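Local structure of Iron(III) ABC transporter, periplasmic iron-compound-binding protein (Vibrio cholerae, 5GGY) at residues 27-32 with 53-57; 48-52 with 253-257; 218-222 with 274-280; 144-148 with 187-191; 70-74 with 93-97. The protein probably binds ferric siderophores such as desferal in the periplasm of Vibrio cholerae and hands them to an ABC transporter for uptake of iron. All coordinates share one frame; numbering follows the deposited sequence.

Interaction 1: 27-32 with 53-57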
# COMPACT_ATOMS: atom_id res chain seq x y z
N LEU A 27 14.15 12.44 -7.30
CA LEU A 27 14.26 13.64 -6.48
C LEU A 27 13.11 13.70 -5.50
O LEU A 27 13.30 14.04 -4.33
CB LEU A 27 14.28 14.89 -7.36
CG LEU A 27 14.34 16.23 -6.61
CD1 LEU A 27 15.49 16.26 -5.61
CD2 LEU A 27 14.46 17.38 -7.60
N GLU A 28 11.91 13.37 -5.97
CA GLU A 28 10.73 13.31 -5.11
C GLU A 28 10.89 12.25 -4.03
O GLU A 28 10.61 12.50 -2.86
CB GLU A 28 9.48 13.04 -5.95
CG GLU A 28 8.27 12.61 -5.12
CD GLU A 28 7.17 12.01 -5.96
OE1 GLU A 28 6.42 11.16 -5.44
OE2 GLU A 28 7.05 12.39 -7.14
N GLN A 29 11.33 11.06 -4.44
CA GLN A 29 11.48 9.92 -3.54
C GLN A 29 12.37 10.23 -2.34
O GLN A 29 11.99 9.98 -1.20
CB GLN A 29 12.04 8.71 -4.29
CG GLN A 29 11.19 8.21 -5.45
CD GLN A 29 9.95 7.45 -5.00
OE1 GLN A 29 9.16 7.93 -4.18
NE2 GLN A 29 9.76 6.25 -5.55
N VAL A 30 13.57 10.76 -2.59
CA VAL A 30 14.51 11.02 -1.51
C VAL A 30 14.04 12.15 -0.60
O VAL A 30 14.29 12.13 0.60
CB VAL A 30 15.93 11.36 -2.05
CG1 VAL A 30 16.58 10.13 -2.64
CG2 VAL A 30 15.87 12.49 -3.07
N LEU A 31 13.36 13.14 -1.17
CA LEU A 31 12.84 14.26 -0.38
C LEU A 31 11.75 13.80 0.58
O LEU A 31 11.72 14.21 1.74
CB LEU A 31 12.31 15.36 -1.29
CG LEU A 31 13.34 16.23 -2.02
CD1 LEU A 31 12.64 17.30 -2.85
CD2 LEU A 31 14.31 16.85 -1.04
N GLU A 32 10.86 12.94 0.09
CA GLU A 32 9.77 12.41 0.90
C GLU A 32 10.30 11.54 2.03
O GLU A 32 9.64 11.38 3.07
CB GLU A 32 8.79 11.62 0.04
CG GLU A 32 8.06 12.46 -1.00
CD GLU A 32 6.98 13.35 -0.41
OE1 GLU A 32 6.41 14.17 -1.16
OE2 GLU A 32 6.70 13.23 0.81
N PRO A 53 7.21 17.36 -3.79
CA PRO A 53 7.66 18.11 -2.61
C PRO A 53 8.62 19.25 -2.95
O PRO A 53 9.31 19.19 -3.97
CB PRO A 53 8.37 17.04 -1.78
CG PRO A 53 8.89 16.09 -2.78
CD PRO A 53 7.86 16.04 -3.87
N GLU A 54 8.64 20.28 -2.11
CA GLU A 54 9.49 21.44 -2.35
C GLU A 54 10.97 21.09 -2.20
O GLU A 54 11.37 20.47 -1.21
CB GLU A 54 9.14 22.58 -1.40
CG GLU A 54 10.00 23.82 -1.59
CD GLU A 54 9.86 24.83 -0.47
OE1 GLU A 54 10.64 25.80 -0.45
OE2 GLU A 54 8.98 24.64 0.39
N VAL A 55 11.77 21.48 -3.19
CA VAL A 55 13.21 21.28 -3.12
C VAL A 55 13.84 22.34 -2.23
O VAL A 55 13.65 23.53 -2.46
CB VAL A 55 13.84 21.33 -4.52
CG1 VAL A 55 15.36 21.27 -4.42
CG2 VAL A 55 13.31 20.19 -5.39
N PRO A 56 14.59 21.90 -1.20
CA PRO A 56 15.33 22.83 -0.34
C PRO A 56 16.33 23.67 -1.14
O PRO A 56 16.89 23.18 -2.12
CB PRO A 56 16.06 21.89 0.64
CG PRO A 56 15.26 20.63 0.62
CD PRO A 56 14.72 20.50 -0.76
N SER A 57 16.55 24.90 -0.71
CA SER A 57 17.42 25.83 -1.43
C SER A 57 18.89 25.40 -1.39
O SER A 57 19.70 25.90 -2.16
CB SER A 57 17.27 27.25 -0.87
OG SER A 57 17.57 27.28 0.52

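Interaction 2: 48-52 with 253-257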
# COMPACT_ATOMS: atom_id res chain seq x y z
N GLN A 48 7.75 24.40 -11.58
CA GLN A 48 6.57 24.57 -12.42
C GLN A 48 5.87 23.25 -12.74
O GLN A 48 4.65 23.19 -12.83
CB GLN A 48 6.95 25.28 -13.72
CG GLN A 48 7.69 26.59 -13.51
CD GLN A 48 6.86 27.62 -12.76
OE1 GLN A 48 5.65 27.71 -12.94
NE2 GLN A 48 7.52 28.39 -11.90
N TRP A 49 6.66 22.19 -12.91
CA TRP A 49 6.11 20.92 -13.39
C TRP A 49 5.82 19.91 -12.27
O TRP A 49 4.91 19.09 -12.41
CB TRP A 49 7.08 20.30 -14.41
CG TRP A 49 7.15 21.06 -15.70
CD1 TRP A 49 8.05 22.04 -16.02
CD2 TRP A 49 6.29 20.91 -16.83
NE1 TRP A 49 7.80 22.51 -17.29
CE2 TRP A 49 6.73 21.83 -17.81
CE3 TRP A 49 5.20 20.09 -17.12
CZ2 TRP A 49 6.10 21.95 -19.05
CZ3 TRP A 49 4.59 20.20 -18.35
CH2 TRP A 49 5.04 21.13 -19.30
N VAL A 50 6.57 19.97 -11.18
CA VAL A 50 6.40 19.01 -10.09
C VAL A 50 5.84 19.65 -8.82
O VAL A 50 5.01 19.05 -8.13
CB VAL A 50 7.73 18.32 -9.74
CG1 VAL A 50 7.51 17.22 -8.71
CG2 VAL A 50 8.38 17.76 -10.99
N VAL A 51 6.31 20.86 -8.52
CA VAL A 51 5.85 21.65 -7.39
C VAL A 51 6.13 21.00 -6.03
O VAL A 51 6.90 21.53 -5.23
CB VAL A 51 4.34 21.95 -7.49
CG1 VAL A 51 3.91 22.89 -6.38
CG2 VAL A 51 4.00 22.55 -8.85
N GLN A 52 5.52 19.84 -5.78
CA GLN A 52 5.69 19.15 -4.51
C GLN A 52 6.31 17.76 -4.70
O GLN A 52 5.98 17.06 -5.66
CB GLN A 52 4.35 19.03 -3.77
CG GLN A 52 3.27 18.24 -4.50
CD GLN A 52 2.58 19.04 -5.59
OE1 GLN A 52 2.16 20.18 -5.37
NE2 GLN A 52 2.47 18.46 -6.78
N ARG A 253 -4.29 21.05 -11.31
CA ARG A 253 -3.11 21.77 -10.86
C ARG A 253 -1.86 20.90 -10.99
O ARG A 253 -1.95 19.68 -10.85
CB ARG A 253 -3.29 22.25 -9.42
CG ARG A 253 -3.53 21.16 -8.40
CD ARG A 253 -3.67 21.75 -7.00
NE ARG A 253 -4.01 20.74 -6.00
CZ ARG A 253 -3.12 20.03 -5.32
NH1 ARG A 253 -1.83 20.22 -5.51
NH2 ARG A 253 -3.53 19.13 -4.43
N PRO A 254 -0.70 21.52 -11.26
CA PRO A 254 0.55 20.82 -11.58
C PRO A 254 0.92 19.68 -10.64
O PRO A 254 1.28 19.90 -9.49
CB PRO A 254 1.59 21.94 -11.49
CG PRO A 254 0.85 23.17 -11.87
CD PRO A 254 -0.54 22.99 -11.32
N VAL A 255 0.79 18.45 -11.14
CA VAL A 255 1.28 17.27 -10.45
C VAL A 255 2.02 16.38 -11.45
O VAL A 255 1.46 15.99 -12.47
CB VAL A 255 0.15 16.45 -9.79
CG1 VAL A 255 0.72 15.21 -9.15
CG2 VAL A 255 -0.58 17.29 -8.75
N TRP A 256 3.27 16.07 -11.15
CA TRP A 256 4.11 15.31 -12.06
C TRP A 256 3.57 13.90 -12.28
O TRP A 256 3.46 13.11 -11.33
CB TRP A 256 5.55 15.27 -11.54
CG TRP A 256 6.58 14.81 -12.54
CD1 TRP A 256 7.51 13.84 -12.36
CD2 TRP A 256 6.78 15.32 -13.87
NE1 TRP A 256 8.29 13.70 -13.49
CE2 TRP A 256 7.86 14.60 -14.43
CE3 TRP A 256 6.16 16.31 -14.63
CZ2 TRP A 256 8.32 14.84 -15.72
CZ3 TRP A 256 6.62 16.55 -15.92
CH2 TRP A 256 7.69 15.82 -16.45
N SER A 257 3.24 13.59 -13.52
CA SER A 257 2.65 12.30 -13.87
C SER A 257 3.72 11.25 -14.13
O SER A 257 3.41 10.14 -14.56
CB SER A 257 1.75 12.44 -15.09
OG SER A 257 0.82 13.51 -14.93
O HOH W 1 3.98 16.73 -8.29
O HOH W 2 0.26 21.51 -7.49

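Interaction 3: 218-222 with 274-280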
# COMPACT_ATOMS: atom_id res chain seq x y z
N GLY A 218 -18.93 11.15 -19.72
CA GLY A 218 -18.36 11.82 -18.56
C GLY A 218 -17.26 12.83 -18.79
O GLY A 218 -17.39 13.74 -19.61
N TYR A 219 -16.16 12.65 -18.07
CA TYR A 219 -15.26 13.76 -17.76
C TYR A 219 -13.86 13.66 -18.36
O TYR A 219 -13.32 12.57 -18.56
CB TYR A 219 -15.15 13.90 -16.23
CG TYR A 219 -16.48 14.19 -15.56
CD1 TYR A 219 -16.79 15.47 -15.11
CD2 TYR A 219 -17.43 13.19 -15.37
CE1 TYR A 219 -18.00 15.75 -14.50
CE2 TYR A 219 -18.64 13.46 -14.77
CZ TYR A 219 -18.92 14.73 -14.33
OH TYR A 219 -20.13 15.00 -13.73
N VAL A 220 -13.29 14.83 -18.64
CA VAL A 220 -11.95 14.95 -19.18
C VAL A 220 -11.09 15.86 -18.31
O VAL A 220 -11.44 17.02 -18.08
CB VAL A 220 -11.97 15.50 -20.62
CG1 VAL A 220 -10.58 15.93 -21.06
CG2 VAL A 220 -12.55 14.46 -21.57
N LEU A 221 -9.97 15.34 -17.83
CA LEU A 221 -9.06 16.11 -16.99
C LEU A 221 -7.70 16.27 -17.67
O LEU A 221 -7.12 15.29 -18.14
CB LEU A 221 -8.89 15.43 -15.62
CG LEU A 221 -10.13 15.30 -14.74
CD1 LEU A 221 -9.81 14.55 -13.46
CD2 LEU A 221 -10.71 16.68 -14.43
N TYR A 222 -7.20 17.50 -17.71
CA TYR A 222 -5.88 17.75 -18.28
C TYR A 222 -4.96 18.46 -17.28
O TYR A 222 -5.38 19.40 -16.60
CB TYR A 222 -5.98 18.55 -19.58
CG TYR A 222 -6.59 19.93 -19.45
CD1 TYR A 222 -5.79 21.05 -19.25
CD2 TYR A 222 -7.96 20.12 -19.54
CE1 TYR A 222 -6.34 22.31 -19.14
CE2 TYR A 222 -8.52 21.38 -19.43
CZ TYR A 222 -7.71 22.47 -19.23
OH TYR A 222 -8.26 23.73 -19.11
N SER A 274 -10.23 18.70 -8.79
CA SER A 274 -10.73 19.15 -10.09
C SER A 274 -12.02 18.45 -10.48
O SER A 274 -12.81 18.97 -11.25
CB SER A 274 -9.67 18.92 -11.18
OG SER A 274 -8.79 20.02 -11.26
N LEU A 275 -12.23 17.26 -9.92
CA LEU A 275 -13.39 16.45 -10.27
C LEU A 275 -14.57 16.76 -9.35
O LEU A 275 -15.73 16.57 -9.73
CB LEU A 275 -13.04 14.96 -10.21
CG LEU A 275 -13.92 14.04 -11.05
CD1 LEU A 275 -13.89 14.48 -12.51
CD2 LEU A 275 -13.47 12.60 -10.91
N LEU A 276 -14.28 17.23 -8.14
CA LEU A 276 -15.32 17.68 -7.22
C LEU A 276 -15.92 18.98 -7.73
O LEU A 276 -17.12 19.21 -7.60
CB LEU A 276 -14.78 17.85 -5.81
CG LEU A 276 -14.58 16.56 -5.01
CD1 LEU A 276 -14.05 16.86 -3.61
CD2 LEU A 276 -15.87 15.77 -4.95
N ALA A 277 -15.08 19.83 -8.31
CA ALA A 277 -15.58 20.95 -9.09
C ALA A 277 -16.15 20.36 -10.38
O ALA A 277 -15.86 19.22 -10.70
CB ALA A 277 -14.49 21.96 -9.37
N VAL A 278 -16.96 21.14 -11.09
CA VAL A 278 -17.68 20.70 -12.30
C VAL A 278 -18.52 19.43 -12.09
O VAL A 278 -19.05 18.85 -13.04
CB VAL A 278 -16.71 20.52 -13.53
CG1 VAL A 278 -15.60 21.57 -13.52
CG2 VAL A 278 -16.11 19.10 -13.63
N ALA A 279 -18.67 19.03 -10.83
CA ALA A 279 -19.56 17.92 -10.47
C ALA A 279 -21.02 18.40 -10.45
O ALA A 279 -21.28 19.57 -10.16
CB ALA A 279 -19.17 17.34 -9.12
N PRO A 280 -21.96 17.49 -10.74
CA PRO A 280 -23.38 17.88 -10.78
C PRO A 280 -23.94 18.27 -9.42
O PRO A 280 -23.35 17.96 -8.39
CB PRO A 280 -24.07 16.62 -11.31
CG PRO A 280 -23.16 15.50 -10.91
CD PRO A 280 -21.78 16.06 -11.06

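Interaction 4: 144-148 with 187-191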
# COMPACT_ATOMS: atom_id res chain seq x y z
N PHE A 144 -6.46 7.88 -0.02
CA PHE A 144 -7.17 7.38 -1.20
C PHE A 144 -8.64 7.10 -0.87
O PHE A 144 -9.54 7.45 -1.64
CB PHE A 144 -6.52 6.10 -1.72
CG PHE A 144 -5.20 6.33 -2.41
CD1 PHE A 144 -4.97 7.49 -3.12
CD2 PHE A 144 -4.20 5.37 -2.34
CE1 PHE A 144 -3.76 7.69 -3.76
CE2 PHE A 144 -2.99 5.57 -2.98
CZ PHE A 144 -2.77 6.73 -3.68
N SER A 145 -8.86 6.48 0.28
CA SER A 145 -10.21 6.12 0.73
C SER A 145 -11.04 7.35 1.05
O SER A 145 -12.23 7.40 0.75
CB SER A 145 -10.14 5.20 1.95
OG SER A 145 -9.44 4.00 1.66
N GLU A 146 -10.41 8.35 1.67
CA GLU A 146 -11.10 9.59 2.01
C GLU A 146 -11.57 10.30 0.75
O GLU A 146 -12.72 10.75 0.67
CB GLU A 146 -10.18 10.52 2.82
CG GLU A 146 -9.65 9.91 4.10
CD GLU A 146 -8.67 10.83 4.82
OE1 GLU A 146 -8.49 11.98 4.34
OE2 GLU A 146 -8.09 10.42 5.84
N LEU A 147 -10.68 10.41 -0.23
CA LEU A 147 -11.00 11.09 -1.48
C LEU A 147 -12.06 10.33 -2.27
O LEU A 147 -12.92 10.93 -2.91
CB LEU A 147 -9.74 11.26 -2.33
CG LEU A 147 -8.60 12.05 -1.69
CD1 LEU A 147 -7.37 12.00 -2.57
CD2 LEU A 147 -9.03 13.48 -1.42
N LYS A 148 -11.97 9.00 -2.24
CA LYS A 148 -12.95 8.16 -2.91
C LYS A 148 -14.34 8.38 -2.33
O LYS A 148 -15.33 8.44 -3.07
CB LYS A 148 -12.56 6.68 -2.80
CG LYS A 148 -13.59 5.73 -3.37
CD LYS A 148 -13.07 4.31 -3.48
CE LYS A 148 -14.14 3.40 -4.08
NZ LYS A 148 -13.64 2.02 -4.36
N GLU A 187 -8.16 4.23 -10.66
CA GLU A 187 -8.64 2.95 -10.14
C GLU A 187 -8.72 2.96 -8.62
O GLU A 187 -9.67 2.44 -8.03
CB GLU A 187 -7.74 1.81 -10.62
CG GLU A 187 -7.69 1.61 -12.12
CD GLU A 187 -6.69 0.56 -12.52
OE1 GLU A 187 -6.10 -0.07 -11.62
OE2 GLU A 187 -6.48 0.35 -13.74
N GLN A 188 -7.71 3.54 -7.99
CA GLN A 188 -7.64 3.62 -6.54
C GLN A 188 -8.69 4.59 -5.99
O GLN A 188 -9.02 4.56 -4.80
CB GLN A 188 -6.24 4.05 -6.10
CG GLN A 188 -5.84 3.58 -4.72
CD GLN A 188 -5.47 2.11 -4.69
OE1 GLN A 188 -6.34 1.24 -4.61
NE2 GLN A 188 -4.17 1.82 -4.74
N LEU A 189 -9.21 5.45 -6.86
CA LEU A 189 -10.20 6.44 -6.46
C LEU A 189 -11.62 5.95 -6.71
O LEU A 189 -12.59 6.66 -6.42
CB LEU A 189 -9.96 7.76 -7.20
CG LEU A 189 -9.89 9.03 -6.35
CD1 LEU A 189 -8.97 8.81 -5.17
CD2 LEU A 189 -9.40 10.18 -7.20
N GLY A 190 -11.74 4.74 -7.24
CA GLY A 190 -13.03 4.17 -7.57
C GLY A 190 -13.53 4.61 -8.93
O GLY A 190 -14.64 4.26 -9.33
N LEU A 191 -12.71 5.36 -9.66
CA LEU A 191 -13.09 5.87 -10.97
C LEU A 191 -12.79 4.87 -12.09
O LEU A 191 -11.87 4.07 -11.98
CB LEU A 191 -12.37 7.20 -11.25
CG LEU A 191 -12.74 8.38 -10.35
CD1 LEU A 191 -11.68 9.47 -10.45
CD2 LEU A 191 -14.11 8.92 -10.72

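Interaction 5: 70-74 with 93-97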
# COMPACT_ATOMS: atom_id res chain seq x y z
N LEU A 70 28.58 16.57 -15.52
CA LEU A 70 29.38 15.59 -14.80
C LEU A 70 30.44 16.23 -13.91
O LEU A 70 30.74 15.72 -12.83
CB LEU A 70 30.05 14.64 -15.80
CG LEU A 70 29.15 13.63 -16.51
CD1 LEU A 70 29.93 12.92 -17.61
CD2 LEU A 70 28.59 12.62 -15.53
N GLU A 71 31.01 17.34 -14.37
CA GLU A 71 32.05 18.03 -13.61
C GLU A 71 31.50 18.60 -12.31
O GLU A 71 32.17 18.56 -11.27
CB GLU A 71 32.67 19.14 -14.45
CG GLU A 71 33.69 18.66 -15.48
CD GLU A 71 33.08 17.81 -16.57
OE1 GLU A 71 31.91 18.05 -16.93
OE2 GLU A 71 33.77 16.89 -17.05
N LYS A 72 30.29 19.14 -12.36
CA LYS A 72 29.66 19.69 -11.17
C LYS A 72 29.24 18.58 -10.21
O LYS A 72 29.34 18.73 -9.00
CB LYS A 72 28.44 20.54 -11.55
CG LYS A 72 27.93 21.42 -10.42
CD LYS A 72 26.90 22.42 -10.93
CE LYS A 72 26.49 23.40 -9.86
NZ LYS A 72 25.52 24.40 -10.38
N ILE A 73 28.79 17.46 -10.77
CA ILE A 73 28.44 16.29 -9.98
C ILE A 73 29.65 15.79 -9.20
O ILE A 73 29.58 15.52 -8.00
CB ILE A 73 27.88 15.15 -10.86
CG1 ILE A 73 26.60 15.60 -11.57
CG2 ILE A 73 27.61 13.91 -10.01
CD1 ILE A 73 26.03 14.56 -12.51
N ALA A 74 30.78 15.68 -9.90
CA ALA A 74 32.03 15.24 -9.28
C ALA A 74 32.51 16.24 -8.23
O ALA A 74 33.00 15.85 -7.17
CB ALA A 74 33.10 15.03 -10.34
N THR A 93 29.70 5.90 -17.00
CA THR A 93 30.49 7.11 -16.75
C THR A 93 30.23 7.66 -15.36
O THR A 93 31.16 8.08 -14.66
CB THR A 93 30.17 8.21 -17.79
OG1 THR A 93 30.45 7.72 -19.11
CG2 THR A 93 31.01 9.45 -17.52
N LEU A 94 28.96 7.67 -14.95
CA LEU A 94 28.58 8.15 -13.63
C LEU A 94 29.21 7.29 -12.53
O LEU A 94 29.54 7.79 -11.46
CB LEU A 94 27.06 8.15 -13.49
CG LEU A 94 26.28 9.16 -14.34
CD1 LEU A 94 24.87 8.66 -14.60
CD2 LEU A 94 26.26 10.52 -13.66
N GLY A 95 29.38 6.01 -12.82
CA GLY A 95 30.00 5.09 -11.88
C GLY A 95 31.45 5.41 -11.59
O GLY A 95 31.98 5.05 -10.54
N ARG A 96 32.11 6.10 -12.53
CA ARG A 96 33.50 6.50 -12.36
C ARG A 96 33.63 7.60 -11.31
O ARG A 96 34.69 7.80 -10.72
CB ARG A 96 34.09 6.97 -13.68
CG ARG A 96 34.17 5.90 -14.75
CD ARG A 96 34.73 6.46 -16.05
NE ARG A 96 35.00 5.41 -17.03
CZ ARG A 96 36.17 4.79 -17.16
NH1 ARG A 96 37.18 5.10 -16.36
NH2 ARG A 96 36.33 3.85 -18.08
N ILE A 97 32.53 8.31 -11.07
CA ILE A 97 32.50 9.40 -10.10
C ILE A 97 32.13 8.88 -8.71
O ILE A 97 32.82 9.15 -7.73
CB ILE A 97 31.51 10.49 -10.51
CG1 ILE A 97 31.84 11.02 -11.91
CG2 ILE A 97 31.50 11.62 -9.49
CD1 ILE A 97 30.88 12.08 -12.41

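Interaction 1: 27-32 with 53-57
L31 lies against the edge of the P53-P56 chain and spreads its contacts over P53, E54, V55 and P56. Its CB rests on the ring of P53, 3.8 Å from CG, while the two methyls of its forked end part company. CD1 turns to V55, 3.9 Å from CG2, and also skirts the carbonyl oxygen of E54; CD2 abuts CD of the P56 ring at 3.7 Å. With CG anti to the carbonyl carbon (chi1 -74°), the leucine leans out from helix 24-32 over the loop that follows helix 43-49. One turn earlier L27 adds a second apolar point, its CD2 lying 3.8 Å from CG2 of V55, and the two side chains cross at about a right angle. V55 CG2 is thus shared by both leucines.

The ring of P53, which follows a cis peptide bond, occupies the other part of the contact. It is bordered by the aliphatic part of E28, whose CG approaches P53 CD at 3.7 Å, and by E32, whose chain bends at chi2 and brings OE1 to 3.5 Å from P53 CB. Neither carboxylate uses the proline as a polar partner: E28 bonds to the backbone of G260, and E32 reaches K136 through a salt bridge and Y266 through a hydrogen bond. No hydrogen bond links 27-32 to 53-57. Their attachment is mainly apolar, with the E32 carboxylate lying beside the proline ring; both carboxylates are held by partners outside the contact, which would probably favour the charged form of E32, salt-bridged to K136.

Interaction 2: 48-52 with 253-257
Q52 reaches across to the chain at P254, and its path explains the polar half of the contact. From CB, CG sits between the backbone N and the carbonyl carbon (chi1 61°), and a bend at chi2 carries the amide over to the other segment. At the tip NE2 donates to P254 O at 3.3 Å; the bond is nearly straight (171°), lies in the carbonyl plane on a lone pair and in the plane of the amide itself. NE2 also gives a hydrogen bond to water 1, which in turn donates to V50 O and accepts from W256 N. On the other branch OE1 takes a bond from water 2, which also donates to P254 O and accepts from R253 NH1; the arginine's NE forms a salt bridge with E273.

Beside this network the contact is apolar. V50 CG2 lies over one face of the W256 indole, a CH-pi contact 4.2 Å from the centroid of the five-membered ring. W49 CE3 comes within 4.0 Å of W256 CZ3, and V51 CG2 packs on P254 CB at 3.6 Å. W24 and Y258 each meet W256 edge-to-face. The joint ties the end of helix 43-49, which V51 leaves with positive phi, to the loop leading from the C-terminal-lobe sheet into helix 262-276, with one direct bond and two bridging waters, so much of its polar linkage passes through solvent.

Interaction 3: 218-222 with 274-280
Y219 and L275 cross obliquely, the leucine's CD1 lying 4.0 Å from both CB and CG of the tyrosine. The ring is carried there with CG anti to the carbonyl carbon (chi1 -60°), and it then runs on past the end of helix 262-276. V278 slides past it in the opposite direction: its CG2 stands 3.9 Å from CE1 of the ring, and its carbonyl oxygen meets CE1 at the ring edge, in plane, at 3.6 Å. At the far end the hydroxyl OH of Y219 comes to 3.3 Å from P280 CD, again obliquely. F155 meets the same ring edge-to-face and also touches P280, near the C terminus.

The strand 219-223 belongs to the mixed sheet of the C-terminal lobe, between strands 161-167 and 249-252, both parallel to it, and the helix packs across one side of that sheet in the alpha/beta manner of periplasmic binding proteins. Alternate residues of the strand, Y219 and L221, turn their side chains to this helix, whereas V220 points away from it.

L221 crosses L275 at about a right angle, with its CD1 4.2 Å from L275 CD1, so one leucine methyl of the helix is wedged between two residues of the strand. The other branch of L221, CD2, approaches S274 CB at 4.1 Å. The serine offers only its CB here; its OG bonds to S251 O on the adjacent strand, and its backbone O accepts from N250 ND2. A type II beta turn from L276 to A279 follows the helix, and V278 within it lies alongside the tyrosine ring.

Interaction 4: 144-148 with 187-191
F144 takes Q188 over one face of its ring: the glutamine's CG lies 3.4 Å from CD2, and the amide plane is tilted 31° from the ring. A bend at chi2 of Q188, a residue at the margin of the contact, turns the amide aside, leaving its aliphatic carbon as the part that lies on the ring. Deeper in, L189 sends CD1 between F144 O and the side chain of L147, 3.8 Å from L147 CB. T272 of helix 262-276 touches both L147 and L189, so a third helix packs on this buried pair.

The partly exposed side is built from one long, flexible side chain lying over backbone. K148, with CG anti to the backbone N (chi1 175°) and extended throughout, runs from L189 to G190; its CG is 3.3 Å from L189 O and its CE 3.7 Å from G190 CA. Its aliphatic carbons lie against the main chain, and it makes no hydrogen bond to 187-191. Nearby, S57 of the second subunit packs on Q188 and bonds to E187. G190 follows helix 181-188 with positive phi and completes a Schellman motif at its C-terminal end, and the long helix 130-154 packs against that end.

Interaction 5: 70-74 with 93-97
L70 meets three side chains of the 93-97 segment, and the side-chain contacts are apolar. Its two methyls separate: CD1 goes to T93 CG2 at 3.6 Å, and CD2 goes to L94 CD2 at 3.7 Å, each pair crossing at about a right angle. CD2 also lies 3.9 Å from I97 CD1, an oblique approach. I73, one turn on, adds CD1 at 4.2 Å from L94 CD2, a more distant contact.

Contacts of side chain with backbone form a second group. I97 CG2 packs on the helix itself, 3.7 Å from A74 CA, consistent with the small alanine side chain. The branch is placed by chi1 of -56°, which sets CG2 anti to the backbone N, while CD1 extends the other way to rest 3.7 Å from L70 O.

No hydrogen bond crosses the contact; backbone bonds such as A74 N to L70 O run within each segment, while K72 NZ reaches D61 O. I62 and P68 pack on I73. Strand 80-83, the middle strand of the three-stranded parallel sheet, lies between helices 70-75 and 91-95 in sequence, and L22, just after strand 19-21, touches both I73 and L94.

How the interactions relate
Interactions 1 and 2 follow directly in sequence, residues 48-52 running on into 53-57, yet differ in chemistry: the first is mainly apolar with no hydrogen bond across it, whereas the second, closest to the centre of the chain, adds a direct hydrogen bond and bridging waters. Interactions 3 and 4 touch through L275 CD2 and L191 CD1 (3.6 Å). Interaction 3 sets the end of helix 262-276 against a sheet; interaction 4, formed by helix 130-154 and the end of helix 181-188, also packs on that helix. Interaction 5 is a small apolar helix pair far out on the other side, its centre about 46 Å from that of interaction 3. All five are only partly buried, and interaction 4 alone lies beside the second subunit.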